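Local coordinates for maltose-binding protein MalE1 (Thermotoga maritima, PDB 6DTU) that probably binds maltose and related maltodextrins for uptake across the membrane, and is captured here with maltotetraose, at residues Asn180-Lys194 and Val358-Lys370. Sequence-based numbering, arbitrary orientation. Where two conformers were deposited one is given.
Sequences NDIGLANEGAIKGVK and VEEALKNAVERIK
Lys370 NZ is gripped by two waters beside Asn180: it donates to one at 2.9 Å, which also accepts from Ile182 N, and more weakly to a second, which takes a hydrogen from Asn180 ND2. Asn180 O lies 2.9 Å from Lys370 NZ. Two bends near the end of the lysine chain (chi3 79°, chi4 67°) turn the amine toward the Asn180 carbonyl, while Lys370 CG lies against Ile182 CD1. That methyl meets Ile369 CG2 at 3.5 Å, and the other branch, Ile182 CG2, rests on both methyls of Val366, the two side chains running antiparallel. Past Leu184, Ala185 CB settles on the backbone of helix 358-370, 3.6 Å from Leu362 O, with Val366 CG2 also against it. Leu362 projects between the loop and helix 187-194, its CD1 set among Ala189, Ile190 CG1 and Val193 CG2. It also walls in Leu184 O, a buried carbonyl with no polar partner. Val358 CG1 presses on Val193 CB at 3.6 Å, and Ile190 crosses Glu359 at about a right angle, CD1 on the CG methylene. The helices run at 127° to each other, and the N-cap residue Asn186 accepts from Ala189 N through OD1. Helix 341-352 touches both Leu184 and Ile369, placing the contact in the helical layer of one lobe of this periplasmic-binding-protein fold. The salt bridge of Lys194 NZ to Glu359 OE1, its hydrogen bond weak at 3.4 Å, and the Lys370 amine with its waters lie at opposite ends of an apolar seam, so cohesion probably comes mainly from close aliphatic packing.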
loop_
_atom_site.group_PDB
_atom_site.type_symbol
_atom_site.label_atom_id
_atom_site.label_comp_id
_atom_site.label_asym_id
_atom_site.label_seq_id
_atom_site.Cartn_x
_atom_site.Cartn_y
_atom_site.Cartn_z
ATOM N N ASN A 180 3.938 -18.000 14.445
ATOM C CA ASN A 180 3.117 -18.614 15.479
ATOM C C ASN A 180 2.820 -17.670 16.630
ATOM O O ASN A 180 2.099 -18.051 17.556
ATOM C CB ASN A 180 3.771 -19.894 15.994
ATOM C CG ASN A 180 3.649 -21.029 15.016
ATOM O OD1 ASN A 180 4.393 -21.106 14.040
ATOM N ND2 ASN A 180 2.704 -21.923 15.267
ATOM N N ASP A 181 3.331 -16.446 16.581
ATOM C CA ASP A 181 3.124 -15.443 17.619
ATOM C C ASP A 181 2.454 -14.257 16.945
ATOM O O ASP A 181 3.119 -13.404 16.358
ATOM C CB ASP A 181 4.448 -15.084 18.289
ATOM C CG ASP A 181 4.295 -14.053 19.402
ATOM O OD1 ASP A 181 3.269 -13.351 19.468
ATOM O OD2 ASP A 181 5.222 -13.938 20.217
ATOM N N ILE A 182 1.131 -14.208 17.040
ATOM C CA ILE A 182 0.331 -13.190 16.370
ATOM C C ILE A 182 -0.107 -12.155 17.400
ATOM O O ILE A 182 -0.577 -12.515 18.483
ATOM C CB ILE A 182 -0.865 -13.832 15.647
ATOM C CG1 ILE A 182 -0.367 -14.800 14.574
ATOM C CG2 ILE A 182 -1.753 -12.776 15.002
ATOM C CD1 ILE A 182 -1.498 -15.532 13.875
ATOM N N GLY A 183 0.055 -10.864 17.077
ATOM C CA GLY A 183 -0.252 -9.828 18.052
ATOM C C GLY A 183 -1.407 -8.913 17.693
ATOM O O GLY A 183 -1.503 -7.776 18.174
ATOM N N LEU A 184 -2.317 -9.402 16.870
ATOM C CA LEU A 184 -3.426 -8.589 16.403
ATOM C C LEU A 184 -4.617 -8.604 17.349
ATOM O O LEU A 184 -5.665 -8.045 17.009
ATOM C CB LEU A 184 -3.836 -9.032 14.996
ATOM C CG LEU A 184 -2.716 -8.834 13.984
ATOM C CD1 LEU A 184 -3.115 -9.498 12.680
ATOM C CD2 LEU A 184 -2.443 -7.361 13.767
ATOM N N ALA A 185 -4.498 -9.270 18.502
ATOM C CA ALA A 185 -5.507 -9.192 19.552
ATOM C C ALA A 185 -4.870 -8.973 20.917
ATOM O O ALA A 185 -5.489 -9.292 21.937
ATOM C CB ALA A 185 -6.419 -10.422 19.583
ATOM N N ASN A 186 -3.642 -8.460 20.958
ATOM C CA ASN A 186 -3.045 -8.102 22.235
ATOM C C ASN A 186 -3.657 -6.793 22.733
ATOM O O ASN A 186 -4.508 -6.190 22.078
ATOM C CB ASN A 186 -1.512 -8.140 22.176
ATOM C CG ASN A 186 -0.901 -7.021 21.343
ATOM O OD1 ASN A 186 -1.552 -6.032 20.988
ATOM N ND2 ASN A 186 0.382 -7.170 21.046
ATOM N N GLU A 187 -3.237 -6.340 23.910
ATOM C CA GLU A 187 -3.900 -5.171 24.477
ATOM C C GLU A 187 -3.649 -3.915 23.651
ATOM O O GLU A 187 -4.508 -3.030 23.598
ATOM C CB GLU A 187 -3.552 -5.000 25.959
ATOM C CG GLU A 187 -4.020 -6.164 26.843
ATOM C CD GLU A 187 -5.522 -6.445 26.751
ATOM O OE1 GLU A 187 -6.336 -5.500 26.889
ATOM O OE2 GLU A 187 -5.890 -7.625 26.544
ATOM N N GLY A 188 -2.510 -3.834 22.966
ATOM C CA GLY A 188 -2.278 -2.705 22.085
ATOM C C GLY A 188 -3.196 -2.716 20.880
ATOM O O GLY A 188 -3.724 -1.675 20.485
ATOM N N ALA A 189 -3.383 -3.887 20.263
ATOM C CA ALA A 189 -4.301 -3.966 19.138
ATOM C C ALA A 189 -5.698 -3.572 19.573
ATOM O O ALA A 189 -6.414 -2.867 18.851
ATOM C CB ALA A 189 -4.316 -5.390 18.583
ATOM N N ILE A 190 -6.091 -4.012 20.768
ATOM C CA ILE A 190 -7.417 -3.701 21.281
ATOM C C ILE A 190 -7.573 -2.207 21.496
ATOM O O ILE A 190 -8.594 -1.621 21.125
ATOM C CB ILE A 190 -7.691 -4.512 22.556
ATOM C CG1 ILE A 190 -7.866 -5.982 22.183
ATOM C CG2 ILE A 190 -8.912 -3.954 23.294
ATOM C CD1 ILE A 190 -7.898 -6.943 23.372
ATOM N N LYS A 191 -6.547 -1.558 22.057
ATOM C CA LYS A 191 -6.615 -0.116 22.271
ATOM C C LYS A 191 -6.681 0.637 20.943
ATOM O O LYS A 191 -7.420 1.624 20.811
ATOM C CB LYS A 191 -5.404 0.337 23.089
ATOM C CG LYS A 191 -5.531 1.746 23.644
ATOM C CD LYS A 191 -4.578 1.972 24.813
ATOM C CE LYS A 191 -4.888 3.295 25.520
ATOM N NZ LYS A 191 -3.718 3.746 26.323
ATOM N N GLY A 192 -5.948 0.157 19.938
ATOM C CA GLY A 192 -5.991 0.792 18.631
ATOM C C GLY A 192 -7.334 0.644 17.942
ATOM O O GLY A 192 -7.828 1.583 17.314
ATOM N N VAL A 193 -7.934 -0.544 18.018
ATOM C CA VAL A 193 -9.251 -0.715 17.410
ATOM C C VAL A 193 -10.322 -0.015 18.241
ATOM O O VAL A 193 -11.360 0.400 17.711
ATOM C CB VAL A 193 -9.528 -2.215 17.185
ATOM C CG1 VAL A 193 -10.908 -2.448 16.591
ATOM C CG2 VAL A 193 -8.471 -2.813 16.238
ATOM N N LYS A 194 -10.084 0.152 19.542
ATOM C CA LYS A 194 -11.000 0.963 20.339
ATOM C C LYS A 194 -10.955 2.425 19.931
ATOM O O LYS A 194 -11.967 3.123 20.053
ATOM C CB LYS A 194 -10.736 0.785 21.833
ATOM C CG LYS A 194 -11.258 -0.538 22.366
ATOM C CD LYS A 194 -11.138 -0.575 23.877
ATOM C CE LYS A 194 -11.715 -1.867 24.446
ATOM N NZ LYS A 194 -13.070 -2.183 23.912
ATOM N N VAL A 358 -14.715 -5.135 20.575
ATOM C CA VAL A 358 -13.392 -5.146 19.956
ATOM C C VAL A 358 -12.639 -6.409 20.342
ATOM O O VAL A 358 -12.010 -7.059 19.499
ATOM C CB VAL A 358 -12.608 -3.872 20.323
ATOM C CG1 VAL A 358 -11.139 -3.997 19.901
ATOM C CG2 VAL A 358 -13.245 -2.662 19.674
ATOM N N GLU A 359 -12.716 -6.789 21.618
ATOM C CA GLU A 359 -11.932 -7.913 22.114
ATOM C C GLU A 359 -12.395 -9.217 21.486
ATOM O O GLU A 359 -11.573 -10.071 21.134
ATOM C CB GLU A 359 -12.073 -7.989 23.635
ATOM C CG GLU A 359 -11.466 -6.806 24.375
ATOM C CD GLU A 359 -12.473 -5.729 24.798
ATOM O OE1 GLU A 359 -13.514 -5.513 24.123
ATOM O OE2 GLU A 359 -12.186 -5.076 25.821
ATOM N N GLU A 360 -13.711 -9.393 21.353
ATOM C CA GLU A 360 -14.243 -10.591 20.718
ATOM C C GLU A 360 -13.897 -10.626 19.241
ATOM O O GLU A 360 -13.547 -11.682 18.704
ATOM C CB GLU A 360 -15.755 -10.638 20.888
ATOM C CG GLU A 360 -16.388 -11.953 20.440
ATOM C CD GLU A 360 -16.090 -13.132 21.372
ATOM O OE1 GLU A 360 -15.420 -12.949 22.420
ATOM O OE2 GLU A 360 -16.536 -14.257 21.050
ATOM N N ALA A 361 -14.011 -9.488 18.559
ATOM C CA ALA A 361 -13.779 -9.495 17.120
ATOM C C ALA A 361 -12.330 -9.831 16.817
ATOM O O ALA A 361 -12.041 -10.628 15.916
ATOM C CB ALA A 361 -14.167 -8.153 16.517
ATOM N N LEU A 362 -11.402 -9.207 17.551
ATOM C CA LEU A 362 -9.981 -9.445 17.308
ATOM C C LEU A 362 -9.579 -10.843 17.749
ATOM O O LEU A 362 -8.807 -11.516 17.057
ATOM C CB LEU A 362 -9.131 -8.389 18.013
ATOM C CG LEU A 362 -9.265 -6.939 17.519
ATOM C CD1 LEU A 362 -8.396 -5.992 18.325
ATOM C CD2 LEU A 362 -8.916 -6.844 16.026
ATOM N N LYS A 363 -10.121 -11.307 18.879
ATOM C CA LYS A 363 -9.808 -12.651 19.353
ATOM C C LYS A 363 -10.177 -13.684 18.302
ATOM O O LYS A 363 -9.377 -14.567 17.973
ATOM C CB LYS A 363 -10.558 -12.915 20.661
ATOM C CG LYS A 363 -10.311 -14.285 21.279
ATOM C CD LYS A 363 -10.976 -14.366 22.647
ATOM C CE LYS A 363 -11.156 -15.793 23.094
ATOM N NZ LYS A 363 -12.486 -15.982 23.732
ATOM N N ASN A 364 -11.387 -13.573 17.749
ATOM C CA ASN A 364 -11.815 -14.508 16.719
ATOM C C ASN A 364 -10.968 -14.364 15.463
ATOM O O ASN A 364 -10.672 -15.363 14.794
ATOM C CB ASN A 364 -13.305 -14.326 16.419
ATOM C CG ASN A 364 -14.181 -14.766 17.574
ATOM O OD1 ASN A 364 -13.706 -15.399 18.519
ATOM N ND2 ASN A 364 -15.472 -14.462 17.491
ATOM N N ALA A 365 -10.569 -13.131 15.128
ATOM C CA ALA A 365 -9.713 -12.928 13.956
ATOM C C ALA A 365 -8.400 -13.691 14.087
ATOM O O ALA A 365 -7.971 -14.372 13.152
ATOM C CB ALA A 365 -9.439 -11.439 13.716
ATOM N N VAL A 366 -7.759 -13.605 15.250
ATOM C CA VAL A 366 -6.486 -14.289 15.452
ATOM C C VAL A 366 -6.659 -15.811 15.428
ATOM O O VAL A 366 -5.817 -16.533 14.876
ATOM C CB VAL A 366 -5.796 -13.764 16.727
ATOM C CG1 VAL A 366 -4.617 -14.625 17.115
ATOM C CG2 VAL A 366 -5.341 -12.313 16.530
ATOM N N GLU A 367 -7.750 -16.332 16.005
ATOM C CA GLU A 367 -7.984 -17.770 15.897
ATOM C C GLU A 367 -8.199 -18.186 14.447
ATOM O O GLU A 367 -7.758 -19.266 14.031
ATOM C CB GLU A 367 -9.201 -18.186 16.731
ATOM C CG GLU A 367 -9.212 -17.650 18.154
ATOM C CD GLU A 367 -10.288 -18.281 19.029
ATOM O OE1 GLU A 367 -10.051 -18.439 20.247
ATOM O OE2 GLU A 367 -11.379 -18.600 18.505
ATOM N N ARG A 368 -8.839 -17.327 13.658
ATOM C CA ARG A 368 -9.011 -17.628 12.246
ATOM C C ARG A 368 -7.677 -17.622 11.517
ATOM O O ARG A 368 -7.381 -18.546 10.759
ATOM C CB ARG A 368 -10.002 -16.650 11.615
ATOM C CG ARG A 368 -10.166 -16.804 10.124
ATOM C CD ARG A 368 -11.177 -15.814 9.568
ATOM N NE ARG A 368 -11.016 -15.605 8.131
ATOM C CZ ARG A 368 -11.799 -14.815 7.411
ATOM N NH1 ARG A 368 -12.791 -14.169 8.002
ATOM N NH2 ARG A 368 -11.592 -14.668 6.111
ATOM N N ILE A 369 -6.833 -16.625 11.789
ATOM C CA ILE A 369 -5.534 -16.539 11.119
ATOM C C ILE A 369 -4.682 -17.750 11.465
ATOM O O ILE A 369 -4.056 -18.365 10.590
ATOM C CB ILE A 369 -4.824 -15.237 11.517
ATOM C CG1 ILE A 369 -5.648 -14.032 11.058
ATOM C CG2 ILE A 369 -3.433 -15.201 10.925
ATOM C CD1 ILE A 369 -5.164 -12.709 11.646
ATOM N N LYS A 370 -4.646 -18.105 12.752
ATOM C CA LYS A 370 -3.825 -19.223 13.206
ATOM C C LYS A 370 -4.283 -20.531 12.575
ATOM O O LYS A 370 -3.466 -21.315 12.080
ATOM C CB LYS A 370 -3.888 -19.328 14.734
ATOM C CG LYS A 370 -3.219 -18.185 15.470
ATOM C CD LYS A 370 -3.180 -18.401 16.967
ATOM C CE LYS A 370 -2.066 -19.368 17.332
ATOM N NZ LYS A 370 -0.701 -18.791 17.056
HETATM O O HOH W 1 -0.019 -21.669 17.013
HETATM O O HOH W 2 -0.406 -16.327 18.544
#